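Local coordinates for protein nicotinate-nucleotide pyrophosphorylase (Pyrococcus furiosus, PDB 2I14) that probably catalyses the ATP-dependent formation of nicotinate beta-D-ribonucleotide from nicotinate and 5-phospho-alpha-D-ribose 1-diphosphate, a step of NAD(+) biosynthesis, and binds zinc, at residues I40-L45 with V311-K316; A46-T51 with E92-I97; E66-L71 with G113-A118; V77-M82 with K362-N367; R210-D215 with K233-V238. All blocks are in the same frame, centred on the assembly; numbering follows the deposited sequence.

Contact 1 of 5, residues I40-L45 with V311-K316; sequences IRKKVL and VEVEGK
Glu314 folds its carboxylate back over Lys42 and Lys43 from a type I' turn spanning Val313 to Lys316. The bend at its chi2 (111°) brings OE2 to the backbone N of Lys43, 3.0 Å away; this donor lies on the anti side of OE2 and well out of the carboxylate plane. The side chains of Lys42 and Glu314 cross at about a right angle. CD of Lys42 lies 3.6 Å from CG1 of Val313, and the chi3 bend (60°) turns CE and NZ; NZ stays short of a salt bridge with Glu314 and bonds to the carbonyl of Thr189 of the second subunit. Val44 and Val313 lie side by side on one face, Leu45 and Glu312 on the other. A classic bulge sets Val311 and Glu312 both opposite Leu45, whose O accepts from Val311 N at 2.9 Å and, weakly, from Glu312 N. Helix 101-104 covers Val44, strand 95-98 flanks Leu45 on the far edge of strand 43-49, and Ile188 of the second subunit packs on Val313.

Contact 2 of 5, residues A46-T51 with E92-I97; sequences ADVTTT and EPVLQI
Gln96 carries CG beside its backbone N (chi1 -57°) and runs extended beyond it, which sets its amide alongside the carboxylate of Asp47, whose own chi1 of -112° is eclipsed rather than staggered. The two side chains point the same way, their planes 36° apart, and NE2 of Gln96 gives a bond of 2.9 Å to the syn lone pair of Asp47 OD1. That oxygen lies in the plane of the amide. Pro93 also lies beside Asp47, its CB 3.6 Å from OD2 of the carboxylate, and Lys323 makes a long, weak ion pair with that same oxygen. On the other face Val48 uses both methyls: CG1 meets CG2 of Val94 at 3.8 Å, the two side chains crossing at about a right angle, and CG2 meets CD2 of Leu95 at 3.9 Å. Thr49 turns its methyl CG2, 3.5 Å away, against CA of Pro93. Among the backbone bonds, Ala46 and Ile97 form a hydrogen-bonded pair, with Ala46 N to Ile97 O at 2.8 Å. Farther along, Val94 N reaches Val48 O at 2.9 Å. Helix 108-131 covers the Val48 face through Leu112 and Leu115. An antiparallel sheet with a polar pair on one face and a helix-covered apolar layer on the other fits the alpha/beta N-terminal domain of the quinolinate phosphoribosyltransferase family.

Contact 3 of 5, residues E66-L71 with G113-A118; sequences EEVAKL and GMLSQA
Met114 is the bump of this helix pair: its side chain reaches across from segment 113-118 into the hollow between Glu67, Val68 and Leu71 on segment 66-71. The helices run nearly antiparallel, 170° between their directions, with axes 9.5 Å apart at closest. CG of Met114 sits beside its backbone N and the chain is extended at chi2, which carries SD to CB of Glu67, 3.5 Å away. A bend at chi3 (-76°) then turns the terminal methyl towards Val68 and Leu71, so that CE meets CG2 of Val68 at 3.7 Å and also CB of Leu71. Val68 is the answering bump. Its CG2 enters the angle between Met114 and Leu115, touching CD2 of Leu115 at 3.8 Å, where the two side chains cross at about a right angle. OE1 of Glu67 lies beside CG and SD of Met114, while OE2 is bonded to the backbone N of Tyr11 of the second subunit. On the outer side of helix 65-72, Ala69 rests on Ile364 and Ile365 of strand 357-365; Val68 and Leu71 also meet Leu111 and Ala110, one turn earlier in helix 108-131, and His144 of the second subunit packs on Ser116.

Contact 4 of 5, residues V77-M82 with K362-N367; sequences VNVYAM and KPIIEN
Val79 is wedged between Ile364 and Ile365, which both face it across a classic beta bulge. It lies side by side with Ile365, CB of Val79 3.7 Å from CB of Ile365, and its CG1 meets CG1 of Ile364 at 3.9 Å. Ile364 holds CG1 between its backbone N and carbonyl carbon (chi1 81°), which tucks that branch against the carbonyl of Val79. The same carbonyl oxygen is gripped twice, by Ile364 N at 2.9 Å and Ile365 N at 3.2 Å. CB of Ala81 touches CG2 of Ile364 at 4.0 Å, and on the opposite face the Tyr80 ring meets Pro363 obliquely, CD2 to CG 3.9 Å; its OH bonds to Glu98. At the polar edge Asn78 OD1 accepts from Asn367 N at 3.0 Å, nearly in line with its C=O bond, beside the Glu366 carboxylate, whose plane is turned 75° from the amide. Helix 65-72 covers the apolar face, with Leu72 on Val79 and Val65 on Ala81, while strand 95-98 flanks strand 77-81 on its other side.

Contact 5 of 5, residues R210-D215 with K233-V238; sequences RIALVD and KKLFAV
Arg210, Val238 and Ile211 bury the most surface where strand 211-213 pairs in parallel with strand 237-240, the two joined through helix 220-228 as a beta-alpha-beta unit of the C-terminal barrel-type domain. Arg210 lays CB 3.5 Å from the carbonyl O of Lys234, and its chain runs extended from CG to NE, carrying the guanidinium away to Asp201 and to the carbonyl of Glu205. Its own carbonyl receives only weak bonds, from Phe236 N and Ala237 N. Val238 faces Val214, near the zinc held by His184 and Asp241; Asp215 is also a zinc ligand of this protein, although no metal is bound to it here. Ala212, on the same face as Val238, puts CB 3.5 Å from CD1 of Leu235, under helix 220-228. Ile211 sits on the other face, with CG1 beside its backbone N (chi1 -56°), 3.8 Å from CB of Ala237. Its CD1 lies at the edge of the Phe236 ring, near the ring plane, 4.1 Å from CD2.

Overall arrangement
From the N terminus, strand 43-49 opens contact 1 and then contact 2, which closes first, at 92-97, nested inside the long loop that contact 1 closes at 311-316. Helix 65-72 and strand 77-81 start contacts 3 and 4 within the span of contact 2, and both cross it: contact 3 closes at 113-118, contact 4 only at 362-367, so contact 4 also crosses contacts 1 and 3. Contacts 1, 2 and 4 share one antiparallel sheet, with the helix pair of contact 3 packed on contacts 2 and 4. Contact 5 nests inside contacts 1 and 4, in the separate parallel sheet, its centre about 47 Å or more from those of contacts 1, 2 and 4.

Contact 1 of 5, residues I40-L45 with V311-K316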
# COMPACT_ATOMS: atom_id res chain seq x y z
N ILE A 40 -38.62 -37.87 -16.76
CA ILE A 40 -38.67 -36.49 -17.22
C ILE A 40 -37.65 -36.32 -18.34
O ILE A 40 -36.67 -35.59 -18.20
CB ILE A 40 -38.34 -35.51 -16.09
CG1 ILE A 40 -39.24 -35.78 -14.87
CG2 ILE A 40 -38.52 -34.07 -16.57
CD1 ILE A 40 -38.87 -34.99 -13.62
N ARG A 41 -37.88 -37.02 -19.44
CA ARG A 41 -36.97 -36.96 -20.58
C ARG A 41 -37.29 -35.74 -21.45
O ARG A 41 -38.45 -35.46 -21.74
CB ARG A 41 -37.10 -38.24 -21.41
CG ARG A 41 -37.27 -39.52 -20.58
CD ARG A 41 -36.00 -39.92 -19.84
NE ARG A 41 -34.91 -40.27 -20.75
CZ ARG A 41 -33.82 -40.94 -20.39
NH1 ARG A 41 -33.66 -41.33 -19.13
NH2 ARG A 41 -32.88 -41.21 -21.29
N LYS A 42 -36.24 -35.02 -21.84
CA LYS A 42 -36.41 -33.84 -22.69
C LYS A 42 -35.08 -33.32 -23.24
O LYS A 42 -34.03 -33.46 -22.61
CB LYS A 42 -37.14 -32.73 -21.94
CG LYS A 42 -36.52 -32.33 -20.63
CD LYS A 42 -37.14 -31.05 -20.10
CE LYS A 42 -38.64 -31.19 -19.87
NZ LYS A 42 -39.24 -29.89 -19.46
N LYS A 43 -35.15 -32.73 -24.43
CA LYS A 43 -33.99 -32.18 -25.12
C LYS A 43 -33.55 -30.84 -24.55
O LYS A 43 -34.38 -29.94 -24.34
CB LYS A 43 -34.29 -32.03 -26.62
CG LYS A 43 -33.48 -32.94 -27.58
CD LYS A 43 -33.76 -34.44 -27.39
CE LYS A 43 -33.49 -35.25 -28.67
NZ LYS A 43 -32.10 -35.13 -29.23
N VAL A 44 -32.25 -30.71 -24.29
CA VAL A 44 -31.68 -29.49 -23.75
C VAL A 44 -30.35 -29.19 -24.42
O VAL A 44 -29.67 -30.09 -24.93
CB VAL A 44 -31.42 -29.60 -22.23
CG1 VAL A 44 -32.73 -29.70 -21.47
CG2 VAL A 44 -30.52 -30.81 -21.94
N LEU A 45 -29.99 -27.92 -24.43
CA LEU A 45 -28.72 -27.49 -25.00
C LEU A 45 -27.92 -26.90 -23.84
O LEU A 45 -28.36 -25.93 -23.21
CB LEU A 45 -28.94 -26.43 -26.08
CG LEU A 45 -27.67 -25.89 -26.76
CD1 LEU A 45 -26.86 -27.03 -27.33
CD2 LEU A 45 -28.04 -24.90 -27.85
N VAL A 311 -28.59 -23.72 -21.28
CA VAL A 311 -29.02 -22.39 -21.69
C VAL A 311 -30.29 -22.43 -22.54
O VAL A 311 -30.83 -21.40 -22.93
CB VAL A 311 -27.93 -21.69 -22.50
CG1 VAL A 311 -26.63 -21.69 -21.72
CG2 VAL A 311 -27.75 -22.40 -23.81
N GLU A 312 -30.75 -23.64 -22.84
CA GLU A 312 -31.96 -23.82 -23.64
C GLU A 312 -32.55 -25.22 -23.43
O GLU A 312 -31.83 -26.22 -23.46
CB GLU A 312 -31.64 -23.60 -25.12
CG GLU A 312 -32.86 -23.25 -25.96
CD GLU A 312 -32.52 -22.94 -27.41
OE1 GLU A 312 -32.05 -23.87 -28.11
OE2 GLU A 312 -32.71 -21.78 -27.84
N VAL A 313 -33.86 -25.27 -23.21
CA VAL A 313 -34.56 -26.53 -23.00
C VAL A 313 -35.76 -26.60 -23.95
O VAL A 313 -36.70 -25.81 -23.84
CB VAL A 313 -35.08 -26.64 -21.55
CG1 VAL A 313 -35.61 -28.04 -21.29
CG2 VAL A 313 -33.96 -26.31 -20.59
N GLU A 314 -35.71 -27.55 -24.88
CA GLU A 314 -36.78 -27.73 -25.87
C GLU A 314 -36.99 -26.46 -26.71
O GLU A 314 -38.10 -25.95 -26.82
CB GLU A 314 -38.09 -28.10 -25.18
CG GLU A 314 -38.67 -29.43 -25.61
CD GLU A 314 -38.61 -30.49 -24.51
OE1 GLU A 314 -39.27 -30.30 -23.47
OE2 GLU A 314 -37.89 -31.50 -24.70
N GLY A 315 -35.91 -25.96 -27.30
CA GLY A 315 -35.99 -24.77 -28.12
C GLY A 315 -36.38 -23.53 -27.35
O GLY A 315 -36.56 -22.46 -27.94
N LYS A 316 -36.50 -23.66 -26.04
CA LYS A 316 -36.86 -22.54 -25.17
C LYS A 316 -35.64 -21.99 -24.43
O LYS A 316 -34.93 -22.74 -23.75
CB LYS A 316 -37.92 -22.98 -24.16
CG LYS A 316 -39.22 -23.47 -24.78
CD LYS A 316 -39.99 -22.32 -25.43
CE LYS A 316 -41.38 -22.77 -25.87
NZ LYS A 316 -42.24 -21.63 -26.32

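Contact 2 of 5, residues A46-T51 with E92-I97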
# COMPACT_ATOMS: atom_id res chain seq x y z
N ALA A 46 -26.78 -27.50 -23.56
CA ALA A 46 -25.92 -27.02 -22.49
C ALA A 46 -24.71 -26.28 -23.07
O ALA A 46 -24.21 -26.61 -24.15
CB ALA A 46 -25.48 -28.19 -21.60
N ASP A 47 -24.27 -25.26 -22.34
CA ASP A 47 -23.15 -24.42 -22.72
C ASP A 47 -21.98 -24.63 -21.77
O ASP A 47 -22.17 -24.96 -20.59
CB ASP A 47 -23.56 -22.95 -22.63
CG ASP A 47 -23.64 -22.26 -23.98
OD1 ASP A 47 -23.62 -22.97 -25.00
OD2 ASP A 47 -23.74 -21.00 -24.00
N VAL A 48 -20.77 -24.44 -22.28
CA VAL A 48 -19.58 -24.55 -21.46
C VAL A 48 -18.84 -23.22 -21.58
O VAL A 48 -18.43 -22.82 -22.67
CB VAL A 48 -18.67 -25.69 -21.91
CG1 VAL A 48 -17.38 -25.63 -21.15
CG2 VAL A 48 -19.35 -27.01 -21.63
N THR A 49 -18.71 -22.52 -20.45
CA THR A 49 -18.03 -21.21 -20.42
C THR A 49 -17.33 -20.98 -19.07
O THR A 49 -17.24 -21.87 -18.24
CB THR A 49 -19.03 -20.05 -20.57
OG1 THR A 49 -19.89 -20.05 -19.43
CG2 THR A 49 -19.89 -20.21 -21.82
N THR A 50 -16.82 -19.78 -18.89
CA THR A 50 -16.19 -19.38 -17.63
C THR A 50 -16.59 -17.94 -17.52
O THR A 50 -16.75 -17.25 -18.53
CB THR A 50 -14.64 -19.37 -17.62
OG1 THR A 50 -14.14 -18.49 -18.64
CG2 THR A 50 -14.10 -20.73 -17.87
N THR A 51 -16.74 -17.48 -16.29
CA THR A 51 -17.11 -16.10 -16.05
C THR A 51 -15.84 -15.33 -15.78
O THR A 51 -15.85 -14.11 -15.65
CB THR A 51 -18.04 -15.97 -14.83
OG1 THR A 51 -17.43 -16.61 -13.71
CG2 THR A 51 -19.39 -16.62 -15.11
N GLU A 92 -18.02 -16.71 -23.50
CA GLU A 92 -18.08 -17.28 -24.83
C GLU A 92 -18.07 -18.80 -24.73
O GLU A 92 -17.11 -19.40 -24.22
CB GLU A 92 -16.87 -16.85 -25.66
CG GLU A 92 -16.70 -15.37 -25.80
CD GLU A 92 -15.39 -15.03 -26.47
OE1 GLU A 92 -14.55 -15.96 -26.63
OE2 GLU A 92 -15.19 -13.84 -26.83
N PRO A 93 -19.14 -19.46 -25.20
CA PRO A 93 -19.20 -20.92 -25.14
C PRO A 93 -18.08 -21.53 -25.97
O PRO A 93 -17.91 -21.22 -27.14
CB PRO A 93 -20.58 -21.23 -25.72
CG PRO A 93 -20.83 -20.07 -26.63
CD PRO A 93 -20.36 -18.91 -25.80
N VAL A 94 -17.29 -22.40 -25.35
CA VAL A 94 -16.20 -23.02 -26.06
C VAL A 94 -16.63 -24.40 -26.55
O VAL A 94 -15.94 -25.02 -27.36
CB VAL A 94 -14.98 -23.15 -25.15
CG1 VAL A 94 -14.49 -21.77 -24.75
CG2 VAL A 94 -15.33 -23.98 -23.94
N LEU A 95 -17.77 -24.87 -26.05
CA LEU A 95 -18.31 -26.18 -26.42
C LEU A 95 -19.77 -26.31 -25.96
O LEU A 95 -20.10 -25.92 -24.84
CB LEU A 95 -17.45 -27.29 -25.81
CG LEU A 95 -17.95 -28.73 -25.95
CD1 LEU A 95 -16.79 -29.70 -25.71
CD2 LEU A 95 -19.08 -28.99 -24.96
N GLN A 96 -20.62 -26.86 -26.82
CA GLN A 96 -22.03 -27.04 -26.49
C GLN A 96 -22.42 -28.51 -26.60
O GLN A 96 -21.71 -29.30 -27.23
CB GLN A 96 -22.90 -26.21 -27.44
CG GLN A 96 -22.55 -24.74 -27.42
CD GLN A 96 -23.38 -23.92 -28.40
OE1 GLN A 96 -23.34 -24.16 -29.61
NE2 GLN A 96 -24.13 -22.95 -27.88
N ILE A 97 -23.53 -28.88 -25.98
CA ILE A 97 -24.00 -30.25 -26.05
C ILE A 97 -25.51 -30.26 -26.13
O ILE A 97 -26.19 -29.54 -25.40
CB ILE A 97 -23.59 -31.07 -24.84
CG1 ILE A 97 -22.07 -31.13 -24.73
CG2 ILE A 97 -24.13 -32.48 -24.99
CD1 ILE A 97 -21.59 -31.99 -23.58

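Contact 3 of 5, residues E66-L71 with G113-A118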
# COMPACT_ATOMS: atom_id res chain seq x y z
N GLU A 66 -10.46 -32.59 -27.87
CA GLU A 66 -10.26 -33.97 -28.32
C GLU A 66 -10.81 -34.96 -27.31
O GLU A 66 -11.84 -35.60 -27.55
CB GLU A 66 -8.77 -34.23 -28.55
CG GLU A 66 -8.47 -35.30 -29.59
CD GLU A 66 -6.98 -35.36 -29.93
OE1 GLU A 66 -6.28 -36.24 -29.37
OE2 GLU A 66 -6.52 -34.52 -30.75
N GLU A 67 -10.13 -35.10 -26.17
CA GLU A 67 -10.57 -36.02 -25.14
C GLU A 67 -12.07 -35.93 -24.88
O GLU A 67 -12.70 -36.94 -24.61
CB GLU A 67 -9.83 -35.77 -23.83
CG GLU A 67 -8.34 -36.01 -23.87
CD GLU A 67 -7.75 -36.15 -22.48
OE1 GLU A 67 -8.08 -35.33 -21.60
OE2 GLU A 67 -6.95 -37.08 -22.25
N VAL A 68 -12.65 -34.74 -24.96
CA VAL A 68 -14.08 -34.63 -24.70
C VAL A 68 -14.89 -35.36 -25.76
O VAL A 68 -15.92 -35.97 -25.46
CB VAL A 68 -14.53 -33.16 -24.61
CG1 VAL A 68 -16.04 -33.04 -24.78
CG2 VAL A 68 -14.13 -32.60 -23.24
N ALA A 69 -14.44 -35.30 -27.00
CA ALA A 69 -15.15 -35.98 -28.07
C ALA A 69 -15.01 -37.49 -27.83
O ALA A 69 -15.97 -38.24 -27.92
CB ALA A 69 -14.56 -35.58 -29.42
N LYS A 70 -13.80 -37.92 -27.49
CA LYS A 70 -13.55 -39.33 -27.23
C LYS A 70 -14.28 -39.82 -25.98
O LYS A 70 -14.24 -41.01 -25.67
CB LYS A 70 -12.04 -39.59 -27.06
CG LYS A 70 -11.20 -39.38 -28.33
CD LYS A 70 -10.75 -40.70 -28.97
CE LYS A 70 -11.92 -41.53 -29.51
NZ LYS A 70 -11.52 -42.86 -30.12
N LEU A 71 -14.94 -38.92 -25.27
CA LEU A 71 -15.66 -39.30 -24.05
C LEU A 71 -17.17 -39.39 -24.30
O LEU A 71 -17.84 -40.33 -23.85
CB LEU A 71 -15.41 -38.29 -22.93
CG LEU A 71 -16.22 -38.51 -21.65
CD1 LEU A 71 -15.54 -39.56 -20.76
CD2 LEU A 71 -16.35 -37.19 -20.91
N GLY A 113 -13.36 -31.22 -16.32
CA GLY A 113 -11.99 -31.38 -15.87
C GLY A 113 -11.03 -31.49 -17.05
O GLY A 113 -9.90 -31.00 -17.01
N MET A 114 -11.48 -32.13 -18.11
CA MET A 114 -10.67 -32.30 -19.29
C MET A 114 -10.37 -30.96 -19.96
O MET A 114 -9.24 -30.71 -20.41
CB MET A 114 -11.35 -33.26 -20.28
CG MET A 114 -11.48 -34.69 -19.73
SD MET A 114 -11.89 -35.99 -20.96
CE MET A 114 -13.59 -35.71 -21.22
N LEU A 115 -11.37 -30.09 -20.03
CA LEU A 115 -11.15 -28.79 -20.65
C LEU A 115 -10.40 -27.85 -19.70
O LEU A 115 -9.42 -27.21 -20.07
CB LEU A 115 -12.50 -28.17 -21.07
CG LEU A 115 -13.42 -28.99 -22.02
CD1 LEU A 115 -14.83 -28.40 -22.11
CD2 LEU A 115 -12.80 -29.06 -23.39
N SER A 116 -10.84 -27.83 -18.45
CA SER A 116 -10.29 -26.96 -17.42
C SER A 116 -8.80 -26.94 -17.13
O SER A 116 -8.15 -25.90 -17.24
CB SER A 116 -11.02 -27.21 -16.11
OG SER A 116 -12.40 -26.98 -16.30
N GLN A 117 -8.23 -28.08 -16.76
CA GLN A 117 -6.83 -28.09 -16.42
C GLN A 117 -5.91 -27.94 -17.64
O GLN A 117 -4.85 -27.32 -17.57
CB GLN A 117 -6.51 -29.37 -15.65
CG GLN A 117 -5.20 -29.34 -14.88
CD GLN A 117 -4.93 -30.64 -14.10
OE1 GLN A 117 -3.92 -30.76 -13.41
NE2 GLN A 117 -5.84 -31.62 -14.22
N ALA A 118 -6.33 -28.52 -18.77
CA ALA A 118 -5.55 -28.43 -20.00
C ALA A 118 -5.52 -26.97 -20.41
O ALA A 118 -4.43 -26.38 -20.59
CB ALA A 118 -6.20 -29.26 -21.08

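Contact 4 of 5, residues V77-M82 with K362-N367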
# COMPACT_ATOMS: atom_id res chain seq x y z
N VAL A 77 -26.12 -37.68 -28.13
CA VAL A 77 -26.05 -36.22 -28.19
C VAL A 77 -25.19 -35.63 -29.30
O VAL A 77 -24.40 -36.32 -29.94
CB VAL A 77 -25.52 -35.64 -26.86
CG1 VAL A 77 -26.45 -35.99 -25.71
CG2 VAL A 77 -24.11 -36.19 -26.60
N ASN A 78 -25.36 -34.33 -29.52
CA ASN A 78 -24.57 -33.59 -30.50
C ASN A 78 -23.58 -32.75 -29.71
O ASN A 78 -23.88 -32.28 -28.62
CB ASN A 78 -25.45 -32.67 -31.34
CG ASN A 78 -26.38 -33.43 -32.24
OD1 ASN A 78 -26.06 -34.53 -32.70
ND2 ASN A 78 -27.55 -32.84 -32.51
N VAL A 79 -22.39 -32.56 -30.27
CA VAL A 79 -21.38 -31.79 -29.58
C VAL A 79 -20.69 -30.80 -30.52
O VAL A 79 -19.88 -31.19 -31.36
CB VAL A 79 -20.30 -32.71 -28.96
CG1 VAL A 79 -19.34 -31.88 -28.15
CG2 VAL A 79 -20.96 -33.79 -28.12
N TYR A 80 -21.04 -29.53 -30.40
CA TYR A 80 -20.43 -28.50 -31.24
C TYR A 80 -19.28 -27.91 -30.42
O TYR A 80 -19.33 -27.89 -29.19
CB TYR A 80 -21.44 -27.41 -31.60
CG TYR A 80 -22.83 -27.95 -31.89
CD1 TYR A 80 -23.60 -28.51 -30.87
CD2 TYR A 80 -23.37 -27.88 -33.17
CE1 TYR A 80 -24.89 -28.98 -31.12
CE2 TYR A 80 -24.66 -28.34 -33.43
CZ TYR A 80 -25.42 -28.89 -32.40
OH TYR A 80 -26.71 -29.33 -32.62
N ALA A 81 -18.25 -27.42 -31.09
CA ALA A 81 -17.13 -26.86 -30.36
C ALA A 81 -16.27 -25.92 -31.19
O ALA A 81 -16.51 -25.71 -32.38
CB ALA A 81 -16.26 -27.99 -29.80
N MET A 82 -15.27 -25.34 -30.54
CA MET A 82 -14.32 -24.46 -31.18
C MET A 82 -13.13 -25.36 -31.44
O MET A 82 -12.93 -26.34 -30.74
CB MET A 82 -13.88 -23.33 -30.25
CG MET A 82 -14.91 -22.25 -29.93
SD MET A 82 -14.11 -20.89 -28.99
CE MET A 82 -15.51 -19.79 -28.77
N LYS A 362 -18.39 -25.38 -34.22
CA LYS A 362 -18.59 -26.29 -35.34
C LYS A 362 -18.91 -27.67 -34.83
O LYS A 362 -18.40 -28.08 -33.79
CB LYS A 362 -17.34 -26.36 -36.21
CG LYS A 362 -16.93 -25.04 -36.85
CD LYS A 362 -18.05 -24.50 -37.74
CE LYS A 362 -17.63 -23.20 -38.42
NZ LYS A 362 -16.46 -23.39 -39.34
N PRO A 363 -19.76 -28.42 -35.56
CA PRO A 363 -20.14 -29.79 -35.16
C PRO A 363 -18.95 -30.74 -35.11
O PRO A 363 -18.16 -30.81 -36.06
CB PRO A 363 -21.14 -30.19 -36.24
CG PRO A 363 -21.76 -28.89 -36.61
CD PRO A 363 -20.57 -27.97 -36.70
N ILE A 364 -18.81 -31.47 -34.00
CA ILE A 364 -17.71 -32.43 -33.86
C ILE A 364 -18.25 -33.83 -33.55
O ILE A 364 -17.57 -34.83 -33.79
CB ILE A 364 -16.67 -32.02 -32.77
CG1 ILE A 364 -17.17 -32.40 -31.39
CG2 ILE A 364 -16.41 -30.52 -32.85
CD1 ILE A 364 -16.08 -32.38 -30.37
N ILE A 365 -19.46 -33.90 -33.00
CA ILE A 365 -20.08 -35.17 -32.70
C ILE A 365 -21.56 -35.16 -33.02
O ILE A 365 -22.35 -34.45 -32.39
CB ILE A 365 -19.90 -35.59 -31.22
CG1 ILE A 365 -18.57 -36.32 -31.06
CG2 ILE A 365 -21.06 -36.49 -30.78
CD1 ILE A 365 -18.40 -37.00 -29.71
N GLU A 366 -21.93 -35.95 -34.02
CA GLU A 366 -23.31 -36.07 -34.45
C GLU A 366 -23.88 -37.37 -33.90
O GLU A 366 -23.52 -38.47 -34.34
CB GLU A 366 -23.39 -36.04 -35.98
CG GLU A 366 -24.79 -36.24 -36.52
CD GLU A 366 -25.79 -35.28 -35.90
OE1 GLU A 366 -25.72 -34.07 -36.23
OE2 GLU A 366 -26.62 -35.73 -35.07
N ASN A 367 -24.77 -37.24 -32.92
CA ASN A 367 -25.40 -38.38 -32.28
C ASN A 367 -24.39 -39.46 -31.90
O ASN A 367 -24.45 -40.58 -32.38
CB ASN A 367 -26.48 -38.96 -33.20
CG ASN A 367 -27.23 -40.10 -32.54
OD1 ASN A 367 -27.65 -40.00 -31.39
ND2 ASN A 367 -27.43 -41.18 -33.28

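Contact 5 of 5, residues R210-D215 with K233-V238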
# COMPACT_ATOMS: atom_id res chain seq x y z
N ARG A 210 24.32 -30.59 -26.13
CA ARG A 210 24.97 -30.81 -24.85
C ARG A 210 25.07 -29.55 -24.02
O ARG A 210 25.89 -28.68 -24.26
CB ARG A 210 26.35 -31.43 -25.08
CG ARG A 210 26.26 -32.85 -25.61
CD ARG A 210 27.51 -33.30 -26.34
NE ARG A 210 27.55 -34.75 -26.52
CZ ARG A 210 26.68 -35.46 -27.23
NH1 ARG A 210 25.67 -34.87 -27.86
NH2 ARG A 210 26.81 -36.78 -27.31
N ILE A 211 24.18 -29.47 -23.03
CA ILE A 211 24.13 -28.35 -22.12
C ILE A 211 24.69 -28.82 -20.80
O ILE A 211 24.23 -29.81 -20.24
CB ILE A 211 22.68 -27.86 -21.91
CG1 ILE A 211 22.03 -27.53 -23.26
CG2 ILE A 211 22.67 -26.63 -21.00
CD1 ILE A 211 21.45 -28.72 -24.00
N ALA A 212 25.70 -28.12 -20.30
CA ALA A 212 26.35 -28.49 -19.05
C ALA A 212 25.65 -27.92 -17.81
O ALA A 212 25.33 -26.73 -17.73
CB ALA A 212 27.80 -28.04 -19.07
N LEU A 213 25.42 -28.79 -16.83
CA LEU A 213 24.78 -28.38 -15.60
C LEU A 213 25.90 -27.81 -14.72
O LEU A 213 26.59 -28.54 -14.00
CB LEU A 213 24.10 -29.58 -14.94
CG LEU A 213 22.90 -29.30 -14.04
CD1 LEU A 213 23.36 -28.89 -12.65
CD2 LEU A 213 22.05 -28.22 -14.67
N VAL A 214 26.07 -26.49 -14.80
CA VAL A 214 27.09 -25.76 -14.07
C VAL A 214 27.01 -25.79 -12.54
O VAL A 214 27.62 -26.64 -11.90
CB VAL A 214 27.10 -24.31 -14.51
CG1 VAL A 214 28.13 -23.54 -13.72
CG2 VAL A 214 27.39 -24.25 -16.00
N ASP A 215 26.27 -24.85 -11.97
CA ASP A 215 26.10 -24.74 -10.52
C ASP A 215 25.87 -26.08 -9.80
O ASP A 215 24.81 -26.67 -9.94
CB ASP A 215 24.90 -23.83 -10.22
CG ASP A 215 24.54 -23.80 -8.74
OD1 ASP A 215 24.29 -24.88 -8.15
OD2 ASP A 215 24.49 -22.69 -8.15
N LYS A 233 33.77 -26.68 -28.14
CA LYS A 233 32.73 -26.49 -29.16
C LYS A 233 31.68 -27.59 -29.15
O LYS A 233 30.81 -27.65 -30.02
CB LYS A 233 33.36 -26.38 -30.56
CG LYS A 233 33.82 -24.98 -30.96
CD LYS A 233 32.65 -24.02 -31.06
CE LYS A 233 33.07 -22.64 -31.56
NZ LYS A 233 33.45 -22.64 -33.00
N LYS A 234 31.78 -28.47 -28.17
CA LYS A 234 30.82 -29.55 -28.01
C LYS A 234 29.77 -29.06 -27.02
O LYS A 234 28.67 -29.61 -26.93
CB LYS A 234 31.51 -30.80 -27.45
CG LYS A 234 32.36 -31.58 -28.45
CD LYS A 234 31.50 -32.57 -29.25
CE LYS A 234 30.42 -31.88 -30.07
NZ LYS A 234 29.49 -32.85 -30.70
N LEU A 235 30.13 -28.00 -26.29
CA LEU A 235 29.26 -27.39 -25.29
C LEU A 235 28.27 -26.46 -25.96
O LEU A 235 28.56 -25.30 -26.19
CB LEU A 235 30.11 -26.62 -24.28
CG LEU A 235 29.42 -25.94 -23.10
CD1 LEU A 235 28.73 -27.00 -22.27
CD2 LEU A 235 30.44 -25.19 -22.26
N PHE A 236 27.09 -26.98 -26.28
CA PHE A 236 26.06 -26.18 -26.93
C PHE A 236 25.54 -25.04 -26.06
O PHE A 236 25.24 -23.96 -26.58
CB PHE A 236 24.87 -27.05 -27.33
CG PHE A 236 23.70 -26.24 -27.80
CD1 PHE A 236 23.86 -25.28 -28.79
CD2 PHE A 236 22.45 -26.41 -27.23
CE1 PHE A 236 22.79 -24.49 -29.21
CE2 PHE A 236 21.37 -25.64 -27.64
CZ PHE A 236 21.54 -24.68 -28.63
N ALA A 237 25.42 -25.29 -24.76
CA ALA A 237 24.92 -24.28 -23.85
C ALA A 237 25.24 -24.63 -22.42
O ALA A 237 25.62 -25.74 -22.10
CB ALA A 237 23.41 -24.12 -24.02
N VAL A 238 25.08 -23.64 -21.55
CA VAL A 238 25.31 -23.83 -20.13
C VAL A 238 23.98 -23.58 -19.43
O VAL A 238 23.25 -22.66 -19.80
CB VAL A 238 26.40 -22.85 -19.62
CG1 VAL A 238 26.08 -22.39 -18.21
CG2 VAL A 238 27.76 -23.54 -19.66